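Local coordinates for protein phosphoglycerol transferase GacH (Streptococcus pyogenes MGAS5005, PDB 6DGM) that probably transfers glycerol phosphate onto streptococcal rhamnose polysaccharides, this chain being the metal-binding, sulfatase-like part of a longer membrane protein, at residues A[324-328]-A[329-333]; A[215-218]-A[219-222]; A[188-191]-A[192-195]; A[270-273]-A[274-278]. One frame throughout, in Å; residues are numbered along the deposited sequence.

Interaction 1: residues A[324-328]-A[329-333]; sequences SKVSP and YYALL
Y330 leaves the first turn of helix 328-339 and meets both V326 and S327. Its CB touches V326 CB at 3.9 Å, with S327 OG on hand as well. From CG outward the ring keeps S327 OG for company: CD2 comes within 3.2 Å of that oxygen, CE2 only grazes it, and the hydroxyl sits obliquely to the ring. Y329 CD2 lies 4.0 Å above the plane of the Y330 ring, over its centre. S327 is the N-cap. A first torsion of 58° turns its OG toward the amide of Y330, and the bond from Y330 N to S327 OG is 3.1 Å long and fairly straight at 164°. The helical backbone bonds start here, A331 N to S327 O at 2.8 Å and L332 N to P328 O. One residue before the cap, V326 CG2 meets A331 CB at 4.1 Å, the apolar pairing of a hydrophobic staple. Cap and staple thus fix where the chain turns into helix. The Y330 ring stacks on F319 of helix 314-321, V326 and A331 rest on I28 of helix 11-29, and Y329, L332 and L333 face helix 349-365.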
ATOM      1  N   SER A 324     -13.648  10.124  -6.751  1.00 22.60           N
ATOM      2  CA  SER A 324     -12.827  11.070  -7.494  1.00 22.36           C
ATOM      3  C   SER A 324     -12.731  10.696  -8.971  1.00 22.52           C
ATOM      4  O   SER A 324     -12.671   9.516  -9.326  1.00 22.87           O
ATOM      5  CB  SER A 324     -11.417  11.123  -6.896  1.00 22.28           C
ATOM      6  OG  SER A 324     -11.484  11.665  -5.593  1.00 23.77           O
ATOM      7  N   LYS A 325     -12.709  11.717  -9.821  1.00 22.89           N
ATOM      8  CA  LYS A 325     -12.577  11.520 -11.252  1.00 24.17           C
ATOM      9  C   LYS A 325     -11.222  10.915 -11.600  1.00 23.27           C
ATOM     10  O   LYS A 325     -10.201  11.202 -10.966  1.00 22.92           O
ATOM     11  CB  LYS A 325     -12.761  12.857 -11.960  1.00 26.58           C
ATOM     12  CG  LYS A 325     -14.162  13.424 -11.817  1.00 29.44           C
ATOM     13  CD  LYS A 325     -14.227  14.842 -12.377  1.00 33.83           C
ATOM     14  CE  LYS A 325     -15.529  15.549 -11.989  1.00 37.78           C
ATOM     15  NZ  LYS A 325     -16.708  14.883 -12.581  1.00 38.88           N
ATOM     16  N   VAL A 326     -11.219  10.092 -12.652  1.00 23.22           N
ATOM     17  CA  VAL A 326     -10.055   9.297 -13.022  1.00 22.78           C
ATOM     18  C   VAL A 326      -9.423   9.815 -14.304  1.00 22.67           C
ATOM     19  O   VAL A 326     -10.078  10.439 -15.148  1.00 23.90           O
ATOM     20  CB  VAL A 326     -10.387   7.789 -13.151  1.00 23.16           C
ATOM     21  CG1 VAL A 326     -10.840   7.228 -11.821  1.00 23.70           C
ATOM     22  CG2 VAL A 326     -11.438   7.546 -14.232  1.00 23.27           C
ATOM     23  N   SER A 327      -8.137   9.542 -14.447  1.00 21.63           N
ATOM     24  CA  SER A 327      -7.476   9.589 -15.740  1.00 22.62           C
ATOM     25  C   SER A 327      -7.748   8.292 -16.496  1.00 23.06           C
ATOM     26  O   SER A 327      -8.192   7.294 -15.910  1.00 23.77           O
ATOM     27  CB  SER A 327      -5.969   9.693 -15.533  1.00 22.69           C
ATOM     28  OG  SER A 327      -5.526   8.572 -14.767  1.00 21.71           O
ATOM     29  N   PRO A 328      -7.478   8.267 -17.796  1.00 23.41           N
ATOM     30  CA  PRO A 328      -7.552   6.992 -18.526  1.00 22.72           C
ATOM     31  C   PRO A 328      -6.733   5.892 -17.874  1.00 22.16           C
ATOM     32  O   PRO A 328      -7.203   4.752 -17.763  1.00 23.73           O
ATOM     33  CB  PRO A 328      -7.030   7.374 -19.915  1.00 22.95           C
ATOM     34  CG  PRO A 328      -7.433   8.857 -20.071  1.00 25.30           C
ATOM     35  CD  PRO A 328      -7.188   9.412 -18.686  1.00 25.30           C
ATOM     36  N   TYR A 329      -5.516   6.212 -17.422  1.00 20.84           N
ATOM     37  CA  TYR A 329      -4.705   5.251 -16.675  1.00 20.11           C
ATOM     38  C   TYR A 329      -5.472   4.675 -15.484  1.00 20.16           C
ATOM     39  O   TYR A 329      -5.536   3.459 -15.312  1.00 20.25           O
ATOM     40  CB  TYR A 329      -3.414   5.941 -16.210  1.00 19.56           C
ATOM     41  CG  TYR A 329      -2.405   5.068 -15.466  1.00 19.21           C
ATOM     42  CD1 TYR A 329      -1.974   3.857 -15.996  1.00 19.96           C
ATOM     43  CD2 TYR A 329      -1.847   5.484 -14.259  1.00 18.28           C
ATOM     44  CE1 TYR A 329      -1.042   3.071 -15.322  1.00 19.82           C
ATOM     45  CE2 TYR A 329      -0.903   4.712 -13.582  1.00 18.23           C
ATOM     46  CZ  TYR A 329      -0.509   3.513 -14.120  1.00 19.52           C
ATOM     47  OH  TYR A 329       0.431   2.750 -13.467  1.00 19.89           O
ATOM     48  N   TYR A 330      -6.078   5.534 -14.656  1.00 19.48           N
ATOM     49  CA  TYR A 330      -6.816   5.027 -13.494  1.00 20.24           C
ATOM     50  C   TYR A 330      -8.152   4.392 -13.863  1.00 21.14           C
ATOM     51  O   TYR A 330      -8.660   3.576 -13.082  1.00 20.52           O
ATOM     52  CB  TYR A 330      -6.931   6.091 -12.380  1.00 20.42           C
ATOM     53  CG  TYR A 330      -5.578   6.336 -11.727  1.00 21.26           C
ATOM     54  CD1 TYR A 330      -4.876   5.298 -11.137  1.00 21.23           C
ATOM     55  CD2 TYR A 330      -5.001   7.583 -11.737  1.00 21.80           C
ATOM     56  CE1 TYR A 330      -3.621   5.508 -10.575  1.00 22.06           C
ATOM     57  CE2 TYR A 330      -3.776   7.810 -11.174  1.00 23.33           C
ATOM     58  CZ  TYR A 330      -3.084   6.776 -10.601  1.00 23.49           C
ATOM     59  OH  TYR A 330      -1.854   7.037 -10.052  1.00 25.00           O
ATOM     60  N   ALA A 331      -8.707   4.698 -15.047  1.00 22.01           N
ATOM     61  CA  ALA A 331      -9.840   3.934 -15.559  1.00 21.98           C
ATOM     62  C   ALA A 331      -9.428   2.488 -15.848  1.00 22.06           C
ATOM     63  O   ALA A 331     -10.115   1.541 -15.450  1.00 22.44           O
ATOM     64  CB  ALA A 331     -10.409   4.598 -16.821  1.00 22.02           C
ATOM     65  N   LEU A 332      -8.309   2.300 -16.548  1.00 21.90           N
ATOM     66  CA  LEU A 332      -7.764   0.957 -16.735  1.00 21.19           C
ATOM     67  C   LEU A 332      -7.534   0.271 -15.396  1.00 20.35           C
ATOM     68  O   LEU A 332      -7.903  -0.892 -15.206  1.00 21.01           O
ATOM     69  CB  LEU A 332      -6.456   1.029 -17.517  1.00 21.44           C
ATOM     70  CG  LEU A 332      -5.561  -0.213 -17.536  1.00 22.87           C
ATOM     71  CD1 LEU A 332      -6.269  -1.403 -18.136  1.00 21.55           C
ATOM     72  CD2 LEU A 332      -4.294   0.106 -18.301  1.00 25.91           C
ATOM     73  N   LEU A 333      -6.923   0.982 -14.450  1.00 19.17           N
ATOM     74  CA  LEU A 333      -6.632   0.376 -13.154  1.00 19.70           C
ATOM     75  C   LEU A 333      -7.906   0.089 -12.368  1.00 19.42           C
ATOM     76  O   LEU A 333      -7.917  -0.818 -11.531  1.00 19.44           O
ATOM     77  CB  LEU A 333      -5.662   1.251 -12.364  1.00 21.21           C
ATOM     78  CG  LEU A 333      -4.276   1.367 -13.006  1.00 23.57           C
ATOM     79  CD1 LEU A 333      -3.481   2.493 -12.389  1.00 24.24           C
ATOM     80  CD2 LEU A 333      -3.534   0.048 -12.869  1.00 23.81           C
TER

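Interaction 2: residues A[215-218]-A[219-222]; sequences DYPE and EIVA
P217 and I220 touch through aliphatic carbon: P217 CG lies 3.9 Å from I220 CD1, and the two side chains run side by side, pointing the same way. Both also pack on S243 of helix 229-257. Among polar contacts, the backbone bond from I220 N to P217 O, 3.1 Å, closes the turn. The acidic side chains behave differently from each other. E218 extends beyond CG, whereas E219 bends sharply at its second torsion (-91°), which folds the carboxylate back until E219 OE2 is 3.6 Å from P217 CB. A water accepts from E218 N at 3.0 Å and donates to E219 OE1 at 3.2 Å, tying the folded carboxylate to the turn. The two like charges are near each other without their charged atoms touching, E218 OE1 being 5.3 Å from E219 OE1. Outside the turn, R240 NE binds I220 O, and S61 OG bonds to both E219 O and V221 N. Residues P217 to I220 form a type I beta turn, entered through a cis peptide before P217 and leading into strand 222-224, which pairs antiparallel with strand 58-60.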
ATOM      1  N   ASP A 215       7.424  -7.392  26.723  1.00 16.84           N
ATOM      2  CA  ASP A 215       6.971  -8.173  27.858  1.00 16.73           C
ATOM      3  C   ASP A 215       5.565  -7.834  28.308  1.00 17.80           C
ATOM      4  O   ASP A 215       5.002  -8.585  29.110  1.00 18.78           O
ATOM      5  CB  ASP A 215       7.941  -7.984  29.030  1.00 17.68           C
ATOM      6  CG  ASP A 215       9.210  -8.782  28.831  1.00 19.55           C
ATOM      7  OD1 ASP A 215       9.075 -10.014  28.794  1.00 20.74           O
ATOM      8  OD2 ASP A 215      10.291  -8.192  28.627  1.00 19.81           O
ATOM      9  N   TYR A 216       4.978  -6.748  27.806  1.00 18.34           N
ATOM     10  CA  TYR A 216       3.682  -6.281  28.278  1.00 19.51           C
ATOM     11  C   TYR A 216       2.869  -5.813  27.085  1.00 19.49           C
ATOM     12  O   TYR A 216       3.434  -5.329  26.099  1.00 19.12           O
ATOM     13  CB  TYR A 216       3.860  -5.140  29.303  1.00 20.02           C
ATOM     14  CG  TYR A 216       4.810  -5.561  30.401  1.00 19.77           C
ATOM     15  CD1 TYR A 216       4.414  -6.460  31.372  1.00 19.51           C
ATOM     16  CD2 TYR A 216       6.127  -5.112  30.426  1.00 18.77           C
ATOM     17  CE1 TYR A 216       5.268  -6.890  32.333  1.00 19.35           C
ATOM     18  CE2 TYR A 216       6.994  -5.535  31.400  1.00 17.99           C
ATOM     19  CZ  TYR A 216       6.566  -6.423  32.350  1.00 18.55           C
ATOM     20  OH  TYR A 216       7.428  -6.859  33.323  1.00 20.51           O
ATOM     21  N   PRO A 217       1.537  -5.967  27.132  1.00 21.00           N
ATOM     22  CA  PRO A 217       0.719  -6.510  28.227  1.00 21.16           C
ATOM     23  C   PRO A 217       0.951  -7.999  28.483  1.00 20.67           C
ATOM     24  O   PRO A 217       0.825  -8.796  27.565  1.00 19.78           O
ATOM     25  CB  PRO A 217      -0.716  -6.283  27.730  1.00 22.90           C
ATOM     26  CG  PRO A 217      -0.605  -5.213  26.701  1.00 24.69           C
ATOM     27  CD  PRO A 217       0.709  -5.426  26.039  1.00 23.76           C
ATOM     28  N   GLU A 218       1.278  -8.366  29.726  1.00 22.02           N
ATOM     29  CA  GLU A 218       1.640  -9.750  30.009  1.00 23.24           C
ATOM     30  C   GLU A 218       0.458 -10.688  29.847  1.00 23.68           C
ATOM     31  O   GLU A 218       0.662 -11.884  29.600  1.00 24.16           O
ATOM     32  CB  GLU A 218       2.233  -9.881  31.411  1.00 27.26           C
ATOM     33  CG  GLU A 218       1.297  -9.542  32.524  1.00 34.00           C
ATOM     34  CD  GLU A 218       2.005  -9.632  33.872  1.00 39.92           C
ATOM     35  OE1 GLU A 218       1.585  -8.934  34.820  1.00 43.07           O
ATOM     36  OE2 GLU A 218       2.993 -10.395  33.957  1.00 40.58           O
ATOM     37  N   GLU A 219      -0.767 -10.175  29.965  1.00 23.58           N
ATOM     38  CA  GLU A 219      -1.941 -11.017  29.793  1.00 26.13           C
ATOM     39  C   GLU A 219      -2.108 -11.483  28.347  1.00 24.99           C
ATOM     40  O   GLU A 219      -2.835 -12.454  28.101  1.00 27.04           O
ATOM     41  CB  GLU A 219      -3.201 -10.283  30.255  1.00 32.01           C
ATOM     42  CG  GLU A 219      -3.480  -8.962  29.554  1.00 38.17           C
ATOM     43  CD  GLU A 219      -2.852  -7.748  30.256  1.00 43.03           C
ATOM     44  OE1 GLU A 219      -1.817  -7.901  30.946  1.00 36.68           O
ATOM     45  OE2 GLU A 219      -3.405  -6.629  30.110  1.00 47.47           O
ATOM     46  N   ILE A 220      -1.460 -10.825  27.396  1.00 21.84           N
ATOM     47  CA  ILE A 220      -1.518 -11.270  26.005  1.00 22.43           C
ATOM     48  C   ILE A 220      -0.483 -12.365  25.814  1.00 22.54           C
ATOM     49  O   ILE A 220       0.723 -12.125  25.945  1.00 22.72           O
ATOM     50  CB  ILE A 220      -1.278 -10.109  25.031  1.00 23.02           C
ATOM     51  CG1 ILE A 220      -2.418  -9.100  25.112  1.00 24.74           C
ATOM     52  CG2 ILE A 220      -1.120 -10.639  23.597  1.00 24.25           C
ATOM     53  CD1 ILE A 220      -2.155  -7.876  24.311  1.00 25.93           C
ATOM     54  N   VAL A 221      -0.951 -13.572  25.523  1.00 23.42           N
ATOM     55  CA  VAL A 221      -0.075 -14.713  25.291  1.00 24.59           C
ATOM     56  C   VAL A 221      -0.607 -15.437  24.062  1.00 26.17           C
ATOM     57  O   VAL A 221      -1.815 -15.483  23.819  1.00 27.10           O
ATOM     58  CB  VAL A 221       0.013 -15.667  26.498  1.00 28.83           C
ATOM     59  CG1 VAL A 221       0.587 -14.940  27.714  1.00 27.92           C
ATOM     60  CG2 VAL A 221      -1.321 -16.257  26.812  1.00 34.45           C
ATOM     61  N   ALA A 222       0.306 -15.993  23.280  1.00 27.82           N
ATOM     62  CA  ALA A 222      -0.064 -16.633  22.029  1.00 29.70           C
ATOM     63  C   ALA A 222       0.745 -17.908  21.883  1.00 29.70           C
ATOM     64  O   ALA A 222       1.865 -18.027  22.394  1.00 30.84           O
ATOM     65  CB  ALA A 222       0.157 -15.709  20.830  1.00 29.70           C
TER
HETATM   66  O   HOH W   1       0.796  -6.284  31.815  1.00 25.92           O

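Interaction 3: residues A[188-191]-A[192-195]; sequences NILS and LINP
The carbonyl group of I189 is approached by L192 N from above its plane, 56° out of it, at an N to O distance of 2.9 Å; I193 CG1 also presses on I189 O, at 3.4 Å. The peptide carbonyl of N188 is likewise shared: S191 OG donates to N188 O at 2.9 Å, tilted 31° from the carbonyl plane, while L192 CG packs against the same oxygen and L192 N adds a weak bond to it. This is the C-terminal turn of helix 182-192, where the amide of L192 divides itself between an i-3 and an i-4 acceptor: the shorter bond goes to the i-3 carbonyl, as in a 3-10 turn, and the i-4 bond is weak. The amide of I193 is similarly split, with weak bonds to I189 O and L190 O. S191 reaches back because its first torsion of 71° carries OG toward the carbonyl one turn earlier.

Apolar contacts accompany these bonds. I193 CD1 sits 4.0 Å from I189 CG2, the two side chains crossing at a slant, and 4.2 Å from L190 CD2, so one methyl bridges two neighbouring residues. I189, L192 and I193 lean on F201 of strand 200-204, whereas L190 turns to helix 229-257. Helix 182-192 lies in the connection between the parallel strands 159-162 and 200-204, passing over strand 135-139, where I189 meets M138. As the chain departs, one water donates to L190 O at 2.8 Å and to I193 O at 2.7 Å, bridging the two carbonyls.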
ATOM      1  N   ASN A 188       3.914  12.491  14.357  1.00 16.95           N
ATOM      2  CA  ASN A 188       4.658  13.291  13.390  1.00 16.50           C
ATOM      3  C   ASN A 188       3.838  13.561  12.128  1.00 17.62           C
ATOM      4  O   ASN A 188       3.944  14.642  11.549  1.00 19.91           O
ATOM      5  CB  ASN A 188       5.999  12.644  13.089  1.00 16.95           C
ATOM      6  CG  ASN A 188       7.057  13.044  14.084  1.00 17.94           C
ATOM      7  OD1 ASN A 188       7.798  14.005  13.866  1.00 19.08           O
ATOM      8  ND2 ASN A 188       7.112  12.338  15.217  1.00 17.72           N
ATOM      9  N   ILE A 189       3.009  12.605  11.681  1.00 16.36           N
ATOM     10  CA  ILE A 189       2.067  12.919  10.603  1.00 16.53           C
ATOM     11  C   ILE A 189       1.159  14.071  11.024  1.00 17.48           C
ATOM     12  O   ILE A 189       1.013  15.069  10.310  1.00 18.15           O
ATOM     13  CB  ILE A 189       1.227  11.693  10.223  1.00 16.15           C
ATOM     14  CG1 ILE A 189       2.112  10.562   9.684  1.00 15.18           C
ATOM     15  CG2 ILE A 189       0.160  12.082   9.158  1.00 17.88           C
ATOM     16  CD1 ILE A 189       1.356   9.280   9.564  1.00 14.60           C
ATOM     17  N   LEU A 190       0.539  13.942  12.198  1.00 17.87           N
ATOM     18  CA  LEU A 190      -0.422  14.947  12.652  1.00 18.54           C
ATOM     19  C   LEU A 190       0.200  16.338  12.719  1.00 19.03           C
ATOM     20  O   LEU A 190      -0.453  17.329  12.376  1.00 20.05           O
ATOM     21  CB  LEU A 190      -0.993  14.548  14.011  1.00 20.16           C
ATOM     22  CG  LEU A 190      -1.898  13.317  14.011  1.00 20.76           C
ATOM     23  CD1 LEU A 190      -2.240  12.894  15.445  1.00 22.55           C
ATOM     24  CD2 LEU A 190      -3.168  13.536  13.205  1.00 20.45           C
ATOM     25  N   SER A 191       1.462  16.434  13.162  1.00 18.33           N
ATOM     26  CA  SER A 191       2.109  17.733  13.271  1.00 20.75           C
ATOM     27  C   SER A 191       2.413  18.365  11.915  1.00 21.14           C
ATOM     28  O   SER A 191       2.669  19.573  11.850  1.00 23.81           O
ATOM     29  CB  SER A 191       3.403  17.603  14.076  1.00 24.80           C
ATOM     30  OG  SER A 191       4.383  16.916  13.324  1.00 29.10           O
ATOM     31  N   LEU A 192       2.413  17.582  10.840  1.00 20.66           N
ATOM     32  CA  LEU A 192       2.701  18.115   9.517  1.00 19.93           C
ATOM     33  C   LEU A 192       1.450  18.364   8.689  1.00 20.32           C
ATOM     34  O   LEU A 192       1.539  19.028   7.645  1.00 19.69           O
ATOM     35  CB  LEU A 192       3.614  17.158   8.757  1.00 19.66           C
ATOM     36  CG  LEU A 192       5.025  16.992   9.318  1.00 24.16           C
ATOM     37  CD1 LEU A 192       5.768  15.861   8.590  1.00 25.90           C
ATOM     38  CD2 LEU A 192       5.782  18.279   9.205  1.00 27.15           C
ATOM     39  N   ILE A 193       0.290  17.864   9.126  1.00 19.05           N
ATOM     40  CA  ILE A 193      -0.942  18.102   8.376  1.00 19.45           C
ATOM     41  C   ILE A 193      -1.277  19.581   8.416  1.00 19.86           C
ATOM     42  O   ILE A 193      -1.331  20.207   9.487  1.00 19.78           O
ATOM     43  CB  ILE A 193      -2.097  17.237   8.900  1.00 21.17           C
ATOM     44  CG1 ILE A 193      -1.829  15.770   8.546  1.00 19.21           C
ATOM     45  CG2 ILE A 193      -3.430  17.693   8.279  1.00 23.53           C
ATOM     46  CD1 ILE A 193      -2.785  14.785   9.186  1.00 18.69           C
ATOM     47  N   ASN A 194      -1.522  20.144   7.238  1.00 20.30           N
ATOM     48  CA  ASN A 194      -1.793  21.565   7.057  1.00 21.65           C
ATOM     49  C   ASN A 194      -3.140  21.634   6.366  1.00 21.59           C
ATOM     50  O   ASN A 194      -3.225  21.361   5.149  1.00 20.73           O
ATOM     51  CB  ASN A 194      -0.715  22.215   6.199  1.00 22.21           C
ATOM     52  CG  ASN A 194      -0.966  23.704   5.972  1.00 25.31           C
ATOM     53  OD1 ASN A 194      -2.042  24.224   6.279  1.00 25.57           O
ATOM     54  ND2 ASN A 194       0.025  24.392   5.428  1.00 27.98           N
ATOM     55  N   PRO A 195      -4.213  21.962   7.088  1.00 22.41           N
ATOM     56  CA  PRO A 195      -5.553  21.986   6.482  1.00 24.58           C
ATOM     57  C   PRO A 195      -5.714  22.962   5.332  1.00 24.43           C
ATOM     58  O   PRO A 195      -6.716  22.873   4.610  1.00 25.53           O
ATOM     59  CB  PRO A 195      -6.481  22.367   7.651  1.00 29.08           C
ATOM     60  CG  PRO A 195      -5.676  22.201   8.896  1.00 32.16           C
ATOM     61  CD  PRO A 195      -4.230  22.318   8.527  1.00 26.07           C
TER
HETATM   62  O   HOH W   2      -0.535  20.086  12.115  1.00 42.21           O

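Interaction 4: residues A[270-273]-A[274-278]; sequences DHLP and GLYPD. With MN (manganese (II) ion), chain C.
P273 is the bump around which L275 and Y276 close. Its CB lies 3.9 Å from L275 CD2, and the same ring also touches the tyrosine, P273 CG lying 3.9 Å from Y276 CE2. From another direction L272 CD2 touches Y276 CE2, also at 3.9 Å, the leucine crossing the tyrosine at about a right angle and sitting obliquely to its ring. L275 supplies a second knob: chi1 of 59° places CG, and chi2 of 83° then sends CD2 to the proline and CD1 over the centre of the Y276 ring, 3.5 Å above the plane. The fold-back that permits this is an inverse gamma turn centred on G274, with a weak bond from L275 N to P273 O at 2.9 Å. Y238 of helix 229-257 packs against P273 and L275. Just upstream, H271 ND1 donates to L272 O at 2.8 Å and 170°, which orients the imidazole so that H271 NE2 can bind manganese at 2.2 Å. D270 OD2 is a second ligand of the ion, and E47 and T89 complete the protein's share. An Asp-His pair at a strand end, gripping the metal beside bound glycerol phosphate, fits the active site of the alkaline phosphatase superfamily.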
ATOM      1  N   ASP A 270       2.282  -4.790   4.984  1.00 13.61           N
ATOM      2  CA  ASP A 270       3.014  -5.122   3.762  1.00 13.29           C
ATOM      3  C   ASP A 270       3.137  -6.626   3.531  1.00 14.25           C
ATOM      4  O   ASP A 270       3.136  -7.077   2.382  1.00 15.40           O
ATOM      5  CB  ASP A 270       4.373  -4.422   3.709  1.00 13.54           C
ATOM      6  CG  ASP A 270       5.260  -4.676   4.937  1.00 15.04           C
ATOM      7  OD1 ASP A 270       4.771  -5.140   5.991  1.00 15.12           O
ATOM      8  OD2 ASP A 270       6.482  -4.424   4.835  1.00 17.56           O
ATOM      9  N   HIS A 271       3.310  -7.409   4.600  1.00 13.93           N
ATOM     10  CA  HIS A 271       3.484  -8.854   4.548  1.00 14.80           C
ATOM     11  C   HIS A 271       3.327  -9.346   5.984  1.00 15.58           C
ATOM     12  O   HIS A 271       3.366  -8.551   6.933  1.00 14.75           O
ATOM     13  CB  HIS A 271       4.887  -9.245   4.027  1.00 14.50           C
ATOM     14  CG  HIS A 271       5.986  -8.502   4.720  1.00 15.00           C
ATOM     15  ND1 HIS A 271       6.395  -8.808   6.004  1.00 15.40           N
ATOM     16  CD2 HIS A 271       6.713  -7.427   4.340  1.00 15.59           C
ATOM     17  CE1 HIS A 271       7.336  -7.956   6.375  1.00 15.23           C
ATOM     18  NE2 HIS A 271       7.546  -7.109   5.384  1.00 18.07           N
ATOM     19  N   LEU A 272       3.134 -10.653   6.131  1.00 16.41           N
ATOM     20  CA  LEU A 272       3.112 -11.249   7.459  1.00 15.87           C
ATOM     21  C   LEU A 272       4.496 -11.143   8.094  1.00 15.53           C
ATOM     22  O   LEU A 272       5.510 -11.117   7.389  1.00 15.27           O
ATOM     23  CB  LEU A 272       2.726 -12.727   7.371  1.00 15.80           C
ATOM     24  CG  LEU A 272       1.236 -13.039   7.496  1.00 16.20           C
ATOM     25  CD1 LEU A 272       0.447 -12.614   6.268  1.00 16.82           C
ATOM     26  CD2 LEU A 272       1.009 -14.501   7.789  1.00 16.99           C
ATOM     27  N   PRO A 273       4.566 -11.110   9.425  1.00 16.30           N
ATOM     28  CA  PRO A 273       5.866 -11.246  10.094  1.00 16.26           C
ATOM     29  C   PRO A 273       6.457 -12.619   9.824  1.00 16.42           C
ATOM     30  O   PRO A 273       5.739 -13.620   9.751  1.00 16.87           O
ATOM     31  CB  PRO A 273       5.510 -11.094  11.569  1.00 16.36           C
ATOM     32  CG  PRO A 273       4.111 -11.643  11.656  1.00 16.42           C
ATOM     33  CD  PRO A 273       3.444 -11.152  10.388  1.00 16.33           C
ATOM     34  N   GLY A 274       7.789 -12.670   9.709  1.00 16.43           N
ATOM     35  CA  GLY A 274       8.462 -13.914   9.399  1.00 20.03           C
ATOM     36  C   GLY A 274       8.741 -14.705  10.660  1.00 22.72           C
ATOM     37  O   GLY A 274       9.905 -14.917  11.038  1.00 27.26           O
ATOM     38  N   LEU A 275       7.680 -15.094  11.355  1.00 19.61           N
ATOM     39  CA  LEU A 275       7.840 -15.876  12.567  1.00 19.26           C
ATOM     40  C   LEU A 275       7.092 -17.194  12.565  1.00 19.91           C
ATOM     41  O   LEU A 275       7.325 -18.002  13.470  1.00 21.98           O
ATOM     42  CB  LEU A 275       7.411 -15.074  13.808  1.00 19.06           C
ATOM     43  CG  LEU A 275       5.963 -14.560  13.843  1.00 20.93           C
ATOM     44  CD1 LEU A 275       4.971 -15.603  14.312  1.00 23.03           C
ATOM     45  CD2 LEU A 275       5.895 -13.308  14.719  1.00 19.96           C
ATOM     46  N   TYR A 276       6.219 -17.441  11.572  1.00 19.44           N
ATOM     47  CA  TYR A 276       5.427 -18.658  11.582  1.00 20.12           C
ATOM     48  C   TYR A 276       6.114 -19.744  10.761  1.00 21.62           C
ATOM     49  O   TYR A 276       6.619 -19.468   9.670  1.00 23.19           O
ATOM     50  CB  TYR A 276       4.073 -18.406  10.926  1.00 19.74           C
ATOM     51  CG  TYR A 276       3.208 -17.320  11.515  1.00 18.94           C
ATOM     52  CD1 TYR A 276       2.426 -17.575  12.637  1.00 19.16           C
ATOM     53  CD2 TYR A 276       3.133 -16.056  10.934  1.00 18.69           C
ATOM     54  CE1 TYR A 276       1.609 -16.611  13.172  1.00 18.43           C
ATOM     55  CE2 TYR A 276       2.312 -15.066  11.469  1.00 18.77           C
ATOM     56  CZ  TYR A 276       1.554 -15.351  12.599  1.00 18.81           C
ATOM     57  OH  TYR A 276       0.720 -14.378  13.124  1.00 18.37           O
ATOM     58  N   PRO A 277       6.114 -20.983  11.244  1.00 21.64           N
ATOM     59  CA  PRO A 277       6.457 -22.110  10.370  1.00 23.47           C
ATOM     60  C   PRO A 277       5.323 -22.379   9.395  1.00 23.27           C
ATOM     61  O   PRO A 277       4.168 -22.021   9.636  1.00 22.91           O
ATOM     62  CB  PRO A 277       6.640 -23.274  11.348  1.00 26.28           C
ATOM     63  CG  PRO A 277       5.724 -22.941  12.469  1.00 24.83           C
ATOM     64  CD  PRO A 277       5.710 -21.424  12.589  1.00 21.45           C
ATOM     65  N   ASP A 278       5.659 -23.014   8.267  1.00 24.19           N
ATOM     66  CA  ASP A 278       4.635 -23.306   7.270  1.00 25.40           C
ATOM     67  C   ASP A 278       3.497 -24.133   7.856  1.00 25.53           C
ATOM     68  O   ASP A 278       2.347 -24.003   7.417  1.00 26.81           O
ATOM     69  CB  ASP A 278       5.231 -24.021   6.060  1.00 27.82           C
ATOM     70  CG  ASP A 278       5.913 -23.070   5.082  1.00 29.99           C
ATOM     71  OD1 ASP A 278       5.829 -21.838   5.248  1.00 29.39           O
ATOM     72  OD2 ASP A 278       6.543 -23.592   4.133  1.00 32.86           O
TER
HETATM   73 MN    MN C 901       8.193  -5.095   5.777  1.00 17.49          MN

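Overall arrangement
Interactions 1 and 4 are buried, interaction 3 is partly so, and interaction 2 lies on the surface. Helix ends set the chemistry of two: interaction 1 starts a helix with a serine cap and an apolar staple, whereas interaction 3 finishes one with shared, mostly weak amide bonds and a bridging water. Interactions 2 and 4 are turns, the former wet and acidic, the latter proline-packed next to manganese. Helix 229-257 is a common neighbour of interactions 2, 3 and 4. Interactions 2 and 4 have centres about 19 Å apart, while interaction 1 lies across the chain's centre from both; its V326 side chain is about 11 Å from the calcium ion.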